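MMS19 nucleotide excision repair protein homolog (Mus musculus, PDB 6TBL) probably acts as a key component of the cytosolic iron-sulfur assembly complex, equipping proteins of DNA metabolism with their clusters, and is represented here by its C-terminal HEAT-repeat part. Local coordinates at residues A[35-40]-A[73-78]; A[94-99]-A[112-117]. One frame throughout, in Å; residues are numbered along the deposited sequence.

Followed from the N terminus, this all-helical C-terminal piece of MMS19 passes through three HEAT repeats, and each contact closes one loop. Contact 1 returns the chain after 32 residues, which hold the rest of helix 40-43, all of helix 47-57 and most of helix 63-76, and sets the end of helix 22-38 in HEAT 2 against the end of helix 63-76 in HEAT 3. Contact 2 opens later, spans 12 residues and folds the turn ending helix 81-94 back onto helix 104-118, within HEAT 4. The two are in series, neither nested nor crossed, with centres about 16 Å apart. A probable hydrogen bond from Trp117 NE1 to Met73 O joins them.

Contact 1 (A[35-40]-A[73-78]); sequences LLLEAP and MHALTR. With K (potassium ion), chain G.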
loop_
_atom_site.group_PDB
_atom_site.type_symbol
_atom_site.label_atom_id
_atom_site.label_comp_id
_atom_site.label_asym_id
_atom_site.label_seq_id
_atom_site.Cartn_x
_atom_site.Cartn_y
_atom_site.Cartn_z
ATOM N N LEU A 35 37.424 12.009 1.227
ATOM C CA LEU A 35 37.286 12.845 0.039
ATOM C C LEU A 35 35.830 13.233 -0.190
ATOM O O LEU A 35 35.537 14.365 -0.593
ATOM C CB LEU A 35 37.850 12.120 -1.183
ATOM C CG LEU A 35 39.325 11.722 -1.112
ATOM C CD1 LEU A 35 39.740 10.975 -2.368
ATOM C CD2 LEU A 35 40.207 12.940 -0.894
ATOM N N LEU A 36 34.901 12.308 0.067
ATOM C CA LEU A 36 33.486 12.637 -0.060
ATOM C C LEU A 36 33.064 13.683 0.960
ATOM O O LEU A 36 32.184 14.504 0.679
ATOM C CB LEU A 36 32.634 11.379 0.098
ATOM C CG LEU A 36 32.834 10.286 -0.952
ATOM C CD1 LEU A 36 32.066 9.025 -0.586
ATOM C CD2 LEU A 36 32.424 10.790 -2.328
ATOM N N LEU A 37 33.681 13.679 2.139
ATOM C CA LEU A 37 33.267 14.597 3.192
ATOM C C LEU A 37 33.922 15.967 3.062
ATOM O O LEU A 37 33.286 16.981 3.372
ATOM C CB LEU A 37 33.586 13.995 4.560
ATOM C CG LEU A 37 32.917 12.655 4.875
ATOM C CD1 LEU A 37 33.382 12.138 6.227
ATOM C CD2 LEU A 37 31.406 12.794 4.842
ATOM N N GLU A 38 35.177 16.023 2.607
ATOM C CA GLU A 38 35.932 17.268 2.592
ATOM C C GLU A 38 36.067 17.900 1.215
ATOM O O GLU A 38 36.307 19.108 1.135
ATOM C CB GLU A 38 37.336 17.045 3.169
ATOM C CG GLU A 38 37.344 16.340 4.513
ATOM C CD GLU A 38 36.615 17.117 5.592
ATOM O OE1 GLU A 38 36.494 18.355 5.468
ATOM O OE2 GLU A 38 36.158 16.486 6.567
ATOM N N ALA A 39 35.925 17.129 0.140
ATOM C CA ALA A 39 36.015 17.656 -1.223
ATOM C C ALA A 39 34.778 17.259 -2.022
ATOM O O ALA A 39 34.874 16.578 -3.047
ATOM C CB ALA A 39 37.289 17.166 -1.907
ATOM N N PRO A 40 33.589 17.694 -1.591
ATOM C CA PRO A 40 32.370 17.203 -2.247
ATOM C C PRO A 40 32.169 17.753 -3.647
ATOM O O PRO A 40 31.584 17.061 -4.490
ATOM C CB PRO A 40 31.257 17.656 -1.293
ATOM C CG PRO A 40 31.795 18.894 -0.677
ATOM C CD PRO A 40 33.286 18.690 -0.546
ATOM N N MET A 73 28.446 5.207 1.198
ATOM C CA MET A 73 27.094 5.557 0.775
ATOM C C MET A 73 26.504 6.626 1.682
ATOM O O MET A 73 25.786 7.519 1.220
ATOM C CB MET A 73 26.207 4.315 0.770
ATOM C CG MET A 73 26.526 3.337 -0.336
ATOM S SD MET A 73 26.296 4.090 -1.955
ATOM C CE MET A 73 24.566 4.541 -1.875
ATOM N N HIS A 74 26.796 6.547 2.981
ATOM C CA HIS A 74 26.402 7.610 3.895
ATOM C C HIS A 74 27.156 8.897 3.587
ATOM O O HIS A 74 26.559 9.980 3.543
ATOM C CB HIS A 74 26.650 7.167 5.336
ATOM C CG HIS A 74 26.207 8.159 6.365
ATOM N ND1 HIS A 74 26.990 9.223 6.759
ATOM C CD2 HIS A 74 25.068 8.241 7.093
ATOM C CE1 HIS A 74 26.349 9.921 7.680
ATOM N NE2 HIS A 74 25.180 9.346 7.900
ATOM N N ALA A 75 28.468 8.797 3.351
ATOM C CA ALA A 75 29.274 9.978 3.076
ATOM C C ALA A 75 28.915 10.629 1.747
ATOM O O ALA A 75 29.184 11.820 1.565
ATOM C CB ALA A 75 30.760 9.618 3.097
ATOM N N LEU A 76 28.317 9.875 0.820
ATOM C CA LEU A 76 27.892 10.456 -0.449
ATOM C C LEU A 76 26.867 11.564 -0.250
ATOM O O LEU A 76 26.799 12.496 -1.058
ATOM C CB LEU A 76 27.315 9.372 -1.360
ATOM C CG LEU A 76 28.274 8.656 -2.307
ATOM C CD1 LEU A 76 27.516 7.637 -3.140
ATOM C CD2 LEU A 76 28.967 9.662 -3.203
ATOM N N THR A 77 26.067 11.487 0.815
ATOM C CA THR A 77 25.028 12.483 1.044
ATOM C C THR A 77 25.584 13.869 1.351
ATOM O O THR A 77 24.796 14.818 1.448
ATOM C CB THR A 77 24.106 12.028 2.178
ATOM O OG1 THR A 77 24.849 11.951 3.399
ATOM C CG2 THR A 77 23.522 10.656 1.865
ATOM N N ARG A 78 26.903 14.014 1.500
ATOM C CA ARG A 78 27.503 15.332 1.680
ATOM C C ARG A 78 27.669 16.079 0.363
ATOM O O ARG A 78 27.852 17.301 0.376
ATOM C CB ARG A 78 28.858 15.206 2.383
ATOM C CG ARG A 78 29.433 16.530 2.867
ATOM C CD ARG A 78 30.200 16.358 4.163
ATOM N NE ARG A 78 29.351 15.833 5.229
ATOM C CZ ARG A 78 29.743 15.688 6.490
ATOM N NH1 ARG A 78 30.974 16.032 6.843
ATOM N NH2 ARG A 78 28.907 15.202 7.396
HETATM K K K G . 23.457 17.215 0.757
#
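Ala75 is the low point on helix 63-76 into which two neighbouring leucines of helix 22-38 settle, a worked case of stacked HEAT repeats meeting by bump and hollow. Its small CB lets the backbones come close, the CA atoms of Leu36 and Ala75 lying 5.9 Å apart. Leu36 presses CB onto this methyl group, CB to CB 4.0 Å, while its outer branch reaches past it: Leu36 CD2 meets Leu76 CD2 at 3.7 Å, the two side chains crossing obliquely in the interior, where Leu50 and Phe54 of helix 47-57 also lie against Leu36. Leu37 comes to Ala75 from a second direction, roughly at right angles to the first, placing CD2 3.7 Å from Ala75 CB.

The same Leu37 methyl is the floor for Arg78. With CG anti to the backbone N (chi1 -168°) and the chain bent at chi2 and chi3, Arg78 folds across Leu37, so that its guanidinium lies with one face over Leu37 CD2, which stands 3.5 Å from that plane and toward its rim. Further down the arginine, CB packs near Leu36 O, and CB of Pro40 sits against the backbone O of Arg78 at 3.8 Å, filling in the end of the groove where helix 22-38 has already stopped.

Thr77 turns away from this interface. Its OG1 bonds to His74 O nearly in line with the carbonyl, and its own O binds the potassium ion together with Leu79 O and Thr81 OG1.

No hydrogen bond spans the two segments. Cohesion between them is therefore mainly apolar, with the exposed arginine contributing its aliphatic stem and one guanidinium face; Glu38 OE2, 5.2 Å from Arg78 NH1, is not in contact but would probably add a mild long-range attraction.

Contact 2 (A[94-99]-A[112-117]); sequences ALAKPL and SARGEW
Arg114 and Leu95 meet because their torsions bring Leu95 onto the arginine stem: the arginine has CG anti to the backbone N (chi1 -168°) and runs extended from CG to NE, while Leu95 has CG beside its own N (chi1 -69°) and leans over the helix. Both belong to HEAT 4, whose helix 104-118 here receives the type I turn Ala94 to Lys97, with which helix 81-94 ends. Leu95 CB lies 3.8 Å from Arg114 CD, and its CD1 comes down on Arg114 CA, 3.6 Å away. Leu99 crosses the stem at about a right angle, its CD1 3.6 Å from Arg114 CD. Ala96 CB lies over one face of the guanidinium, 3.9 Å from Arg114 NH2. The buried charged end is held by partners beyond the two segments: NE bonds to Ile92 O, NH2 to a residue close to one segment, and NH1 to the backbone of another protein's chain. A leucine in place of Arg114 would probably leave Ile92 O and the other protein's backbone without these donors, and Ala96 CB without the guanidinium face against it. Leu95 CD1 touches Ala113 CB and ends 4.2 Å from Trp117 CD1, approaching the indole obliquely.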
loop_
_atom_site.group_PDB
_atom_site.type_symbol
_atom_site.label_atom_id
_atom_site.label_comp_id
_atom_site.label_asym_id
_atom_site.label_seq_id
_atom_site.Cartn_x
_atom_site.Cartn_y
_atom_site.Cartn_z
ATOM N N ALA A 94 18.034 0.040 -3.449
ATOM C CA ALA A 94 19.220 -0.806 -3.332
ATOM C C ALA A 94 19.622 -1.012 -1.877
ATOM O O ALA A 94 19.992 -2.123 -1.484
ATOM C CB ALA A 94 20.378 -0.202 -4.125
ATOM N N LEU A 95 19.559 0.043 -1.061
ATOM C CA LEU A 95 19.959 -0.075 0.337
ATOM C C LEU A 95 18.971 -0.882 1.170
ATOM O O LEU A 95 19.257 -1.157 2.339
ATOM C CB LEU A 95 20.153 1.313 0.954
ATOM C CG LEU A 95 21.361 2.092 0.423
ATOM C CD1 LEU A 95 21.524 3.419 1.142
ATOM C CD2 LEU A 95 22.624 1.259 0.544
ATOM N N ALA A 96 17.826 -1.269 0.605
ATOM C CA ALA A 96 16.906 -2.129 1.342
ATOM C C ALA A 96 17.487 -3.520 1.549
ATOM O O ALA A 96 17.181 -4.177 2.551
ATOM C CB ALA A 96 15.565 -2.212 0.613
ATOM N N LYS A 97 18.325 -3.988 0.618
ATOM C CA LYS A 97 18.916 -5.316 0.775
ATOM C C LYS A 97 19.894 -5.373 1.942
ATOM O O LYS A 97 19.780 -6.299 2.765
ATOM C CB LYS A 97 19.560 -5.758 -0.543
ATOM C CG LYS A 97 20.349 -7.054 -0.452
ATOM C CD LYS A 97 21.079 -7.342 -1.758
ATOM C CE LYS A 97 21.883 -8.627 -1.672
ATOM N NZ LYS A 97 22.611 -8.910 -2.937
ATOM N N PRO A 98 20.855 -4.450 2.090
ATOM C CA PRO A 98 21.729 -4.497 3.276
ATOM C C PRO A 98 20.994 -4.304 4.590
ATOM O O PRO A 98 21.564 -4.609 5.645
ATOM C CB PRO A 98 22.726 -3.357 3.025
ATOM C CG PRO A 98 22.726 -3.169 1.564
ATOM C CD PRO A 98 21.312 -3.421 1.138
ATOM N N LEU A 99 19.756 -3.800 4.567
ATOM C CA LEU A 99 18.975 -3.725 5.799
ATOM C C LEU A 99 18.673 -5.108 6.352
ATOM O O LEU A 99 18.454 -5.259 7.558
ATOM C CB LEU A 99 17.667 -2.965 5.568
ATOM C CG LEU A 99 17.736 -1.470 5.255
ATOM C CD1 LEU A 99 16.335 -0.903 5.158
ATOM C CD2 LEU A 99 18.535 -0.730 6.310
ATOM N N SER A 112 21.890 3.600 8.773
ATOM C CA SER A 112 22.433 4.952 8.810
ATOM C C SER A 112 22.535 5.552 7.413
ATOM O O SER A 112 22.190 6.723 7.205
ATOM C CB SER A 112 23.801 4.941 9.494
ATOM O OG SER A 112 24.372 6.237 9.519
ATOM N N ALA A 113 23.001 4.768 6.440
ATOM C CA ALA A 113 23.156 5.289 5.086
ATOM C C ALA A 113 21.802 5.551 4.437
ATOM O O ALA A 113 21.578 6.618 3.853
ATOM C CB ALA A 113 23.980 4.319 4.239
ATOM N N ARG A 114 20.884 4.587 4.536
ATOM C CA ARG A 114 19.577 4.741 3.906
ATOM C C ARG A 114 18.788 5.880 4.540
ATOM O O ARG A 114 18.057 6.597 3.845
ATOM C CB ARG A 114 18.802 3.426 3.994
ATOM C CG ARG A 114 17.548 3.346 3.133
ATOM C CD ARG A 114 17.053 1.910 3.112
ATOM N NE ARG A 114 16.022 1.661 2.109
ATOM C CZ ARG A 114 14.747 1.418 2.392
ATOM N NH1 ARG A 114 14.338 1.394 3.653
ATOM N NH2 ARG A 114 13.882 1.197 1.413
ATOM N N GLY A 115 18.928 6.066 5.857
ATOM C CA GLY A 115 18.201 7.131 6.528
ATOM C C GLY A 115 18.583 8.513 6.039
ATOM O O GLY A 115 17.739 9.411 5.978
ATOM N N GLU A 116 19.852 8.705 5.676
ATOM C CA GLU A 116 20.286 9.993 5.152
ATOM C C GLU A 116 19.854 10.196 3.707
ATOM O O GLU A 116 19.713 11.343 3.266
ATOM C CB GLU A 116 21.803 10.131 5.277
ATOM C CG GLU A 116 22.266 10.310 6.706
ATOM C CD GLU A 116 21.719 11.575 7.339
ATOM O OE1 GLU A 116 21.699 12.620 6.654
ATOM O OE2 GLU A 116 21.296 11.522 8.514
ATOM N N TRP A 117 19.648 9.112 2.958
ATOM C CA TRP A 117 19.144 9.241 1.598
ATOM C C TRP A 117 17.650 9.527 1.556
ATOM O O TRP A 117 17.154 10.005 0.530
ATOM C CB TRP A 117 19.465 7.980 0.793
ATOM C CG TRP A 117 20.877 7.955 0.293
ATOM C CD1 TRP A 117 21.988 7.582 0.991
ATOM C CD2 TRP A 117 21.335 8.330 -1.014
ATOM N NE1 TRP A 117 23.105 7.694 0.201
ATOM C CE2 TRP A 117 22.732 8.150 -1.035
ATOM C CE3 TRP A 117 20.695 8.791 -2.170
ATOM C CZ2 TRP A 117 23.501 8.418 -2.164
ATOM C CZ3 TRP A 117 21.463 9.058 -3.290
ATOM C CH2 TRP A 117 22.850 8.871 -3.279
#